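Local coordinates for sister chromatid cohesion protein (Chaetomium thermophilum, PDB 5T8V) that probably acts as a cohesin loader in the nucleus and binds chromatin, this chain being its helical C-terminal part, at residues L224-I234 and F253-I264; A1306-E1317 and C1446-D1456. One frame throughout, in Å; residues are numbered along the deposited sequence.

Contact 1 (L224-I234 and F253-I264)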
loop_
_atom_site.group_PDB
_atom_site.type_symbol
_atom_site.label_atom_id
_atom_site.label_comp_id
_atom_site.label_asym_id
_atom_site.label_seq_id
_atom_site.Cartn_x
_atom_site.Cartn_y
_atom_site.Cartn_z
ATOM N N LEU A 224 31.104 9.537 41.735
ATOM C CA LEU A 224 30.035 10.516 41.574
ATOM C C LEU A 224 29.153 10.174 40.379
ATOM O O LEU A 224 27.935 10.366 40.425
ATOM C CB LEU A 224 30.623 11.920 41.419
ATOM C CG LEU A 224 31.195 12.559 42.685
ATOM C CD1 LEU A 224 31.979 13.818 42.342
ATOM C CD2 LEU A 224 30.088 12.878 43.678
ATOM N N GLU A 225 29.750 9.672 39.296
ATOM C CA GLU A 225 28.958 9.300 38.129
ATOM C C GLU A 225 28.089 8.084 38.418
ATOM O O GLU A 225 26.979 7.976 37.887
ATOM C CB GLU A 225 29.878 9.033 36.936
ATOM C CG GLU A 225 29.267 9.351 35.571
ATOM C CD GLU A 225 28.266 8.309 35.106
ATOM O OE1 GLU A 225 27.314 8.680 34.388
ATOM O OE2 GLU A 225 28.433 7.120 35.449
ATOM N N PHE A 226 28.570 7.166 39.256
ATOM C CA PHE A 226 27.759 6.014 39.635
ATOM C C PHE A 226 26.610 6.427 40.547
ATOM O O PHE A 226 25.469 5.980 40.365
ATOM C CB PHE A 226 28.643 4.966 40.314
ATOM C CG PHE A 226 27.938 3.676 40.614
ATOM C CD1 PHE A 226 27.646 2.778 39.600
ATOM C CD2 PHE A 226 27.577 3.353 41.912
ATOM C CE1 PHE A 226 27.000 1.588 39.875
ATOM C CE2 PHE A 226 26.933 2.163 42.192
ATOM C CZ PHE A 226 26.644 1.281 41.172
ATOM N N ALA A 227 26.889 7.290 41.527
ATOM C CA ALA A 227 25.848 7.752 42.438
ATOM C C ALA A 227 24.796 8.575 41.703
ATOM O O ALA A 227 23.590 8.350 41.865
ATOM C CB ALA A 227 26.476 8.565 43.566
ATOM N N ALA A 228 25.236 9.540 40.894
ATOM C CA ALA A 228 24.299 10.331 40.105
ATOM C C ALA A 228 23.514 9.446 39.149
ATOM O O ALA A 228 22.295 9.601 39.004
ATOM C CB ALA A 228 25.046 11.418 39.337
ATOM N N SER A 229 24.198 8.512 38.484
ATOM C CA SER A 229 23.502 7.557 37.632
ATOM C C SER A 229 22.407 6.837 38.406
ATOM O O SER A 229 21.327 6.570 37.869
ATOM C CB SER A 229 24.495 6.552 37.048
ATOM O OG SER A 229 23.821 5.523 36.340
ATOM N N GLN A 230 22.663 6.523 39.678
ATOM C CA GLN A 230 21.642 5.862 40.486
ATOM C C GLN A 230 20.480 6.806 40.779
ATOM O O GLN A 230 19.311 6.423 40.651
ATOM C CB GLN A 230 22.260 5.336 41.784
ATOM C CG GLN A 230 21.287 4.581 42.681
ATOM C CD GLN A 230 20.577 3.445 41.960
ATOM O OE1 GLN A 230 21.008 2.293 42.022
ATOM N NE2 GLN A 230 19.482 3.768 41.275
ATOM N N LEU A 231 20.781 8.047 41.174
ATOM C CA LEU A 231 19.727 9.020 41.443
ATOM C C LEU A 231 18.892 9.324 40.209
ATOM O O LEU A 231 17.750 9.779 40.343
ATOM C CB LEU A 231 20.324 10.326 41.971
ATOM C CG LEU A 231 20.463 10.505 43.482
ATOM C CD1 LEU A 231 21.094 11.857 43.774
ATOM C CD2 LEU A 231 19.119 10.389 44.186
ATOM N N LEU A 232 19.439 9.098 39.014
ATOM C CA LEU A 232 18.715 9.426 37.790
ATOM C C LEU A 232 17.433 8.613 37.674
ATOM O O LEU A 232 16.402 9.127 37.227
ATOM C CB LEU A 232 19.622 9.187 36.583
ATOM C CG LEU A 232 19.083 9.556 35.204
ATOM C CD1 LEU A 232 18.914 11.060 35.069
ATOM C CD2 LEU A 232 20.019 9.019 34.137
ATOM N N PHE A 233 17.474 7.341 38.080
ATOM C CA PHE A 233 16.332 6.441 37.991
ATOM C C PHE A 233 15.577 6.337 39.312
ATOM O O PHE A 233 14.990 5.292 39.616
ATOM C CB PHE A 233 16.791 5.059 37.528
ATOM C CG PHE A 233 17.593 5.088 36.260
ATOM C CD1 PHE A 233 16.963 5.066 35.025
ATOM C CD2 PHE A 233 18.976 5.149 36.301
ATOM C CE1 PHE A 233 17.698 5.100 33.854
ATOM C CE2 PHE A 233 19.718 5.184 35.136
ATOM C CZ PHE A 233 19.080 5.159 33.910
ATOM N N ILE A 234 15.592 7.405 40.110
ATOM C CA ILE A 234 14.820 7.430 41.345
ATOM C C ILE A 234 13.347 7.221 41.022
ATOM O O ILE A 234 12.834 7.721 40.013
ATOM C CB ILE A 234 15.058 8.760 42.082
ATOM C CG1 ILE A 234 14.276 8.803 43.393
ATOM C CG2 ILE A 234 14.677 9.941 41.190
ATOM C CD1 ILE A 234 14.645 9.978 44.273
ATOM N N PHE A 253 16.110 16.100 43.155
ATOM C CA PHE A 253 17.246 15.183 43.150
ATOM C C PHE A 253 17.590 14.739 41.732
ATOM O O PHE A 253 18.760 14.759 41.330
ATOM C CB PHE A 253 16.965 13.975 44.038
ATOM C CG PHE A 253 17.197 14.236 45.490
ATOM C CD1 PHE A 253 18.484 14.348 45.984
ATOM C CD2 PHE A 253 16.135 14.376 46.360
ATOM C CE1 PHE A 253 18.704 14.592 47.323
ATOM C CE2 PHE A 253 16.348 14.618 47.698
ATOM C CZ PHE A 253 17.636 14.724 48.181
ATOM N N ARG A 254 16.583 14.324 40.957
ATOM C CA ARG A 254 16.828 13.917 39.575
ATOM C C ARG A 254 17.588 15.000 38.814
ATOM O O ARG A 254 18.578 14.720 38.123
ATOM C CB ARG A 254 15.498 13.603 38.888
ATOM C CG ARG A 254 15.582 12.582 37.765
ATOM C CD ARG A 254 14.192 12.077 37.390
ATOM N NE ARG A 254 13.275 13.171 37.072
ATOM C CZ ARG A 254 11.958 13.036 36.940
ATOM N NH1 ARG A 254 11.385 11.848 37.104
ATOM N NH2 ARG A 254 11.208 14.091 36.650
ATOM N N LEU A 255 17.142 16.250 38.943
ATOM C CA LEU A 255 17.790 17.347 38.228
ATOM C C LEU A 255 19.242 17.512 38.666
ATOM O O LEU A 255 20.146 17.634 37.830
ATOM C CB LEU A 255 17.008 18.641 38.444
ATOM C CG LEU A 255 16.019 18.973 37.328
ATOM C CD1 LEU A 255 14.995 19.990 37.795
ATOM C CD2 LEU A 255 16.772 19.487 36.109
ATOM N N VAL A 256 19.485 17.528 39.979
ATOM C CA VAL A 256 20.857 17.628 40.475
ATOM C C VAL A 256 21.721 16.524 39.878
ATOM O O VAL A 256 22.880 16.750 39.502
ATOM C CB VAL A 256 20.868 17.588 42.015
ATOM C CG1 VAL A 256 22.268 17.294 42.553
ATOM C CG2 VAL A 256 20.365 18.909 42.571
ATOM N N ALA A 257 21.171 15.310 39.783
ATOM C CA ALA A 257 21.931 14.205 39.211
ATOM C C ALA A 257 22.275 14.472 37.752
ATOM O O ALA A 257 23.414 14.248 37.323
ATOM C CB ALA A 257 21.150 12.900 39.348
ATOM N N MET A 258 21.302 14.946 36.970
ATOM C CA MET A 258 21.579 15.273 35.575
ATOM C C MET A 258 22.694 16.308 35.465
ATOM O O MET A 258 23.620 16.159 34.658
ATOM C CB MET A 258 20.308 15.775 34.895
ATOM C CG MET A 258 19.263 14.694 34.708
ATOM S SD MET A 258 17.787 15.293 33.875
ATOM C CE MET A 258 16.845 13.776 33.734
ATOM N N ASP A 259 22.624 17.366 36.275
ATOM C CA ASP A 259 23.686 18.368 36.273
ATOM C C ASP A 259 25.039 17.728 36.553
ATOM O O ASP A 259 26.030 18.014 35.870
ATOM C CB ASP A 259 23.384 19.455 37.304
ATOM C CG ASP A 259 22.216 20.333 36.901
ATOM O OD1 ASP A 259 21.596 20.051 35.854
ATOM O OD2 ASP A 259 21.915 21.298 37.633
ATOM N N MET A 260 25.097 16.848 37.554
ATOM C CA MET A 260 26.368 16.226 37.916
ATOM C C MET A 260 26.921 15.395 36.764
ATOM O O MET A 260 28.113 15.477 36.441
ATOM C CB MET A 260 26.182 15.363 39.165
ATOM C CG MET A 260 27.484 14.863 39.767
ATOM S SD MET A 260 27.245 13.935 41.292
ATOM C CE MET A 260 26.680 15.222 42.400
ATOM N N ILE A 261 26.067 14.591 36.125
ATOM C CA ILE A 261 26.532 13.746 35.030
ATOM C C ILE A 261 26.999 14.599 33.859
ATOM O O ILE A 261 27.984 14.268 33.193
ATOM C CB ILE A 261 25.434 12.758 34.600
ATOM C CG1 ILE A 261 25.088 11.815 35.756
ATOM C CG2 ILE A 261 25.899 11.952 33.381
ATOM C CD1 ILE A 261 23.914 10.893 35.477
ATOM N N CYS A 262 26.292 15.692 33.569
ATOM C CA CYS A 262 26.749 16.595 32.517
ATOM C C CYS A 262 28.113 17.180 32.855
ATOM O O CYS A 262 28.972 17.329 31.976
ATOM C CB CYS A 262 25.732 17.711 32.296
ATOM S SG CYS A 262 24.219 17.151 31.506
ATOM N N GLN A 263 28.333 17.519 34.125
ATOM C CA GLN A 263 29.622 18.070 34.526
ATOM C C GLN A 263 30.740 17.055 34.323
ATOM O O GLN A 263 31.746 17.349 33.670
ATOM C CB GLN A 263 29.559 18.532 35.977
ATOM C CG GLN A 263 29.192 19.989 36.110
ATOM C CD GLN A 263 30.387 20.892 35.924
ATOM O OE1 GLN A 263 31.213 21.023 36.821
ATOM N NE2 GLN A 263 30.493 21.513 34.756
ATOM N N ILE A 264 30.579 15.851 34.876
ATOM C CA ILE A 264 31.588 14.811 34.682
ATOM C C ILE A 264 31.823 14.575 33.194
ATOM O O ILE A 264 32.967 14.453 32.738
ATOM C CB ILE A 264 31.164 13.517 35.402
ATOM C CG1 ILE A 264 31.021 13.770 36.906
ATOM C CG2 ILE A 264 32.173 12.396 35.135
ATOM C CD1 ILE A 264 30.457 12.592 37.685
#
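The Phe-253 ring meets Leu-231 obliquely, through CD1, while Leu-231 CD2 lies 4.2 Å from Phe-253 CB; Gln-201 and Ile-167 of two neighbouring helices also touch this phenylalanine. The second flat group, the Glu-225 carboxylate, brings OE1 to 3.7 Å from Ile-261 CG2, so it contacts hydrocarbon across this interface. Its other oxygen, OE2, lies near the carboxylate of Glu-278, and the closeness of the two acids would probably raise the pKa of one of them. The guanidinium of Arg-254 reaches beyond the pair to the carbonyl of Thr-294, while its CG stays 3.6 Å from Leu-232 O.

Between these ends the helices come together on alanines: the Ala-228 and Ala-257 CA atoms are 4.6 Å apart, and Ala-257 CB also lies 3.8 Å from Leu-231 CB. Larger side chains fill in around them. Leu-232, with CG anti to its own N (chi1 -176°), sends CD1 across the Met-258 chain at about a right angle, to 3.7 Å from both CG and CE. Met-260 folds at its last torsion (chi3 -68°), and its SD lies 3.9 Å from Leu-224 CD2.

No hydrogen bond joins the segments. Segments 224-232 and 253-264 run roughly antiparallel (143°, axes 8.2 Å apart at closest) on the consecutive helices 218-232 and 247-267, consistent with a HEAT-repeat alpha solenoid.

Contact 2 (A1306-E1317 and C1446-D1456)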
loop_
_atom_site.group_PDB
_atom_site.type_symbol
_atom_site.label_atom_id
_atom_site.label_comp_id
_atom_site.label_asym_id
_atom_site.label_seq_id
_atom_site.Cartn_x
_atom_site.Cartn_y
_atom_site.Cartn_z
ATOM N N ALA A 1306 19.545 -42.109 -21.875
ATOM C CA ALA A 1306 20.535 -43.157 -21.661
ATOM C C ALA A 1306 20.227 -44.422 -22.454
ATOM O O ALA A 1306 21.130 -45.236 -22.669
ATOM C CB ALA A 1306 20.633 -43.492 -20.171
ATOM N N SER A 1307 18.981 -44.605 -22.891
ATOM C CA SER A 1307 18.613 -45.785 -23.666
ATOM C C SER A 1307 18.899 -45.606 -25.154
ATOM O O SER A 1307 19.605 -46.422 -25.756
ATOM C CB SER A 1307 17.132 -46.114 -23.446
ATOM O OG SER A 1307 16.887 -46.489 -22.101
ATOM N N THR A 1308 18.363 -44.544 -25.762
ATOM C CA THR A 1308 18.528 -44.343 -27.198
ATOM C C THR A 1308 19.847 -43.652 -27.523
ATOM O O THR A 1308 20.504 -43.990 -28.517
ATOM C CB THR A 1308 17.358 -43.529 -27.749
ATOM O OG1 THR A 1308 16.122 -44.110 -27.312
ATOM C CG2 THR A 1308 17.391 -43.505 -29.271
ATOM N N GLY A 1309 20.244 -42.676 -26.704
ATOM C CA GLY A 1309 21.521 -42.019 -26.895
ATOM C C GLY A 1309 22.697 -42.973 -26.905
ATOM O O GLY A 1309 23.760 -42.630 -27.433
ATOM N N ALA A 1310 22.536 -44.164 -26.325
ATOM C CA ALA A 1310 23.557 -45.197 -26.450
ATOM C C ALA A 1310 23.722 -45.611 -27.908
ATOM O O ALA A 1310 24.813 -45.507 -28.481
ATOM C CB ALA A 1310 23.188 -46.403 -25.584
ATOM N N SER A 1311 22.635 -46.076 -28.526
ATOM C CA SER A 1311 22.680 -46.452 -29.934
ATOM C C SER A 1311 23.168 -45.292 -30.792
ATOM O O SER A 1311 24.117 -45.437 -31.574
ATOM C CB SER A 1311 21.296 -46.915 -30.394
ATOM O OG SER A 1311 20.846 -48.021 -29.630
ATOM N N VAL A 1312 22.539 -44.123 -30.644
ATOM C CA VAL A 1312 22.869 -42.981 -31.498
ATOM C C VAL A 1312 24.341 -42.612 -31.349
ATOM O O VAL A 1312 25.095 -42.587 -32.327
ATOM C CB VAL A 1312 21.955 -41.787 -31.175
ATOM C CG1 VAL A 1312 22.378 -40.550 -31.970
ATOM C CG2 VAL A 1312 20.507 -42.140 -31.476
ATOM N N ALA A 1313 24.767 -42.306 -30.122
ATOM C CA ALA A 1313 26.153 -41.911 -29.892
ATOM C C ALA A 1313 27.124 -42.962 -30.418
ATOM O O ALA A 1313 28.132 -42.629 -31.052
ATOM C CB ALA A 1313 26.385 -41.677 -28.401
ATOM N N GLN A 1314 26.834 -44.236 -30.163
ATOM C CA GLN A 1314 27.709 -45.316 -30.610
ATOM C C GLN A 1314 27.871 -45.298 -32.130
ATOM O O GLN A 1314 28.990 -45.176 -32.658
ATOM C CB GLN A 1314 27.136 -46.649 -30.120
ATOM C CG GLN A 1314 27.865 -47.889 -30.594
ATOM C CD GLN A 1314 27.254 -48.473 -31.849
ATOM O OE1 GLN A 1314 26.041 -48.668 -31.929
ATOM N NE2 GLN A 1314 28.090 -48.752 -32.838
ATOM N N VAL A 1315 26.755 -45.402 -32.856
ATOM C CA VAL A 1315 26.821 -45.412 -34.314
ATOM C C VAL A 1315 27.393 -44.110 -34.853
ATOM O O VAL A 1315 27.876 -44.072 -35.989
ATOM C CB VAL A 1315 25.429 -45.690 -34.923
ATOM C CG1 VAL A 1315 24.864 -47.006 -34.394
ATOM C CG2 VAL A 1315 24.472 -44.536 -34.651
ATOM N N ILE A 1316 27.343 -43.030 -34.070
ATOM C CA ILE A 1316 27.987 -41.785 -34.479
ATOM C C ILE A 1316 29.501 -41.928 -34.398
ATOM O O ILE A 1316 30.225 -41.581 -35.340
ATOM C CB ILE A 1316 27.484 -40.608 -33.621
ATOM C CG1 ILE A 1316 26.083 -40.192 -34.079
ATOM C CG2 ILE A 1316 28.452 -39.416 -33.699
ATOM C CD1 ILE A 1316 25.440 -39.112 -33.231
ATOM N N GLU A 1317 30.002 -42.434 -33.269
ATOM C CA GLU A 1317 31.435 -42.675 -33.146
ATOM C C GLU A 1317 31.940 -43.537 -34.293
ATOM O O GLU A 1317 33.011 -43.273 -34.851
ATOM C CB GLU A 1317 31.755 -43.339 -31.806
ATOM C CG GLU A 1317 31.595 -42.428 -30.601
ATOM C CD GLU A 1317 32.104 -43.064 -29.321
ATOM O OE1 GLU A 1317 32.093 -42.390 -28.270
ATOM O OE2 GLU A 1317 32.519 -44.241 -29.366
ATOM N N CYS A 1446 26.693 -33.752 -33.199
ATOM C CA CYS A 1446 27.022 -35.156 -32.977
ATOM C C CYS A 1446 28.142 -35.300 -31.956
ATOM O O CYS A 1446 28.107 -36.199 -31.109
ATOM C CB CYS A 1446 27.415 -35.817 -34.298
ATOM S SG CYS A 1446 26.124 -35.786 -35.555
ATOM N N LYS A 1447 29.143 -34.421 -32.017
ATOM C CA LYS A 1447 30.237 -34.470 -31.053
ATOM C C LYS A 1447 29.727 -34.232 -29.636
ATOM O O LYS A 1447 29.983 -35.031 -28.726
ATOM C CB LYS A 1447 31.296 -33.433 -31.423
ATOM C CG LYS A 1447 32.544 -33.466 -30.557
ATOM C CD LYS A 1447 33.250 -32.123 -30.576
ATOM C CE LYS A 1447 34.547 -32.161 -29.791
ATOM N NZ LYS A 1447 35.156 -30.809 -29.665
ATOM N N ASP A 1448 29.005 -33.127 -29.432
ATOM C CA ASP A 1448 28.453 -32.823 -28.117
ATOM C C ASP A 1448 27.562 -33.947 -27.609
ATOM O O ASP A 1448 27.393 -34.103 -26.394
ATOM C CB ASP A 1448 27.669 -31.510 -28.166
ATOM C CG ASP A 1448 28.557 -30.307 -28.416
ATOM O OD1 ASP A 1448 29.740 -30.342 -28.013
ATOM O OD2 ASP A 1448 28.070 -29.324 -29.014
ATOM N N LEU A 1449 26.974 -34.733 -28.515
ATOM C CA LEU A 1449 26.175 -35.874 -28.085
ATOM C C LEU A 1449 27.059 -37.048 -27.681
ATOM O O LEU A 1449 26.775 -37.731 -26.691
ATOM C CB LEU A 1449 25.207 -36.283 -29.198
ATOM C CG LEU A 1449 24.178 -37.386 -28.915
ATOM C CD1 LEU A 1449 24.745 -38.754 -29.255
ATOM C CD2 LEU A 1449 23.682 -37.356 -27.470
ATOM N N VAL A 1450 28.136 -37.298 -28.432
ATOM C CA VAL A 1450 29.056 -38.375 -28.075
ATOM C C VAL A 1450 29.713 -38.093 -26.732
ATOM O O VAL A 1450 30.023 -39.023 -25.976
ATOM C CB VAL A 1450 30.110 -38.570 -29.187
ATOM C CG1 VAL A 1450 31.159 -39.591 -28.765
ATOM C CG2 VAL A 1450 29.442 -39.017 -30.479
ATOM N N GLU A 1451 29.937 -36.819 -26.410
ATOM C CA GLU A 1451 30.595 -36.456 -25.162
ATOM C C GLU A 1451 29.618 -36.274 -24.010
ATOM O O GLU A 1451 29.974 -36.553 -22.858
ATOM C CB GLU A 1451 31.406 -35.173 -25.352
ATOM C CG GLU A 1451 32.560 -35.324 -26.327
ATOM C CD GLU A 1451 33.207 -34.000 -26.675
ATOM O OE1 GLU A 1451 32.503 -32.969 -26.639
ATOM O OE2 GLU A 1451 34.418 -33.991 -26.981
ATOM N N LEU A 1452 28.397 -35.808 -24.288
ATOM C CA LEU A 1452 27.382 -35.715 -23.244
ATOM C C LEU A 1452 27.179 -37.060 -22.561
ATOM O O LEU A 1452 26.934 -37.124 -21.350
ATOM C CB LEU A 1452 26.064 -35.213 -23.834
ATOM C CG LEU A 1452 24.830 -35.310 -22.929
ATOM C CD1 LEU A 1452 25.021 -34.501 -21.656
ATOM C CD2 LEU A 1452 23.583 -34.857 -23.671
ATOM N N MET A 1453 27.273 -38.143 -23.321
ATOM C CA MET A 1453 27.152 -39.499 -22.799
ATOM C C MET A 1453 28.425 -40.260 -23.147
ATOM O O MET A 1453 28.438 -41.101 -24.050
ATOM C CB MET A 1453 25.928 -40.181 -23.363
ATOM C CG MET A 1453 24.656 -39.389 -23.202
ATOM S SD MET A 1453 23.306 -40.480 -22.741
ATOM C CE MET A 1453 23.405 -41.696 -24.046
ATOM N N SER A 1454 29.499 -39.956 -22.424
ATOM C CA SER A 1454 30.793 -40.570 -22.679
ATOM C C SER A 1454 30.706 -42.086 -22.555
ATOM O O SER A 1454 30.613 -42.622 -21.446
ATOM C CB SER A 1454 31.833 -40.007 -21.715
ATOM O OG SER A 1454 31.752 -38.594 -21.662
ATOM N N ILE A 1455 30.740 -42.782 -23.691
ATOM C CA ILE A 1455 30.607 -44.234 -23.720
ATOM C C ILE A 1455 31.993 -44.867 -23.719
ATOM O O ILE A 1455 32.481 -45.317 -22.676
ATOM C CB ILE A 1455 29.786 -44.683 -24.944
ATOM C CG1 ILE A 1455 28.362 -44.140 -24.846
ATOM C CG2 ILE A 1455 29.748 -46.204 -25.053
ATOM C CD1 ILE A 1455 27.887 -43.459 -26.102
ATOM N N ASP A 1456 32.632 -44.906 -24.883
ATOM C CA ASP A 1456 33.956 -45.501 -25.011
ATOM C C ASP A 1456 35.015 -44.620 -24.357
ATOM O O ASP A 1456 34.715 -43.538 -23.852
ATOM C CB ASP A 1456 34.302 -45.730 -26.483
ATOM C CG ASP A 1456 33.368 -46.717 -27.154
ATOM O OD1 ASP A 1456 32.766 -47.549 -26.441
ATOM O OD2 ASP A 1456 33.237 -46.664 -28.395
#
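Leu-1449 fits as a knob into a hole formed by Gly-1309, Val-1312, Ala-1313 and Ile-1316, and so joins helices 1291-1319 and 1439-1452 near the C-terminal end of a chain built of HEAT repeats. The axes of segments 1306-1317 and 1446-1452 run 122° apart and approach to 9.0 Å, a steep crossing that inclines towards antiparallel between elements far apart in sequence.

The closely packed part is apolar. Leu-1449 points CG away from its own N, which sets CD1 3.5 Å from Ala-1313 CB, and the side chain crosses both Val-1312 and Ile-1316 at about a right angle. Ile-1316 and Val-1450 slide past each other in opposite directions, with their CG2 methyls in contact; Ile-1316 CG2 also lies 3.8 Å from Cys-1446 CB. Helix 1364-1387 covers this end, touching Ile-1316 with Ser-1371 and Cys-1446 with Thr-1368. At the opposite end, Met-1453, the first residue to leave helical geometry, bends its chain at chi2 and chi3 and lays CE against the backbone of Gly-1309, where no side chain intervenes.

The other side is open to solvent. Exposed Ile-1455 still turns back, bringing CD1 against Ala-1313 CB, but the final residue, Asp-1456, has only a carboxylate neighbour here. Glu-1317 OE2 and Asp-1456 OD2 are modelled 2.7 Å apart with carboxylate planes 60° from one another; these are two acceptors, so the spacing is doubtful unless they share a proton. The turn before this tail is held within its own segment: Ser-1454 OG donates to Glu-1451 O over 3.0 Å, with the hydroxyl oxygen 24° off the plane of that carbonyl.

Contacts 1 and 2 share no helix and lie far apart in this elongated chain, with about 85 Å between their centres and about 69 Å between nearest atoms. Contact 1 pairs sequence neighbours and is core: 13 of its 14 touching residues are buried, other helices surround it, and 713 Å² is covered. Contact 2 closes a long sequence separation at the C-terminal end; only 6 of its 14 touching residues are buried, and 583 Å² is covered. Neither has a hydrogen bond across it. Contact 1 keeps its few charged groups at its two ends, still buried, with the arginine's partner outside the pair, whereas contact 2 passes from an aliphatic interior to acidic groups at the solvent edge.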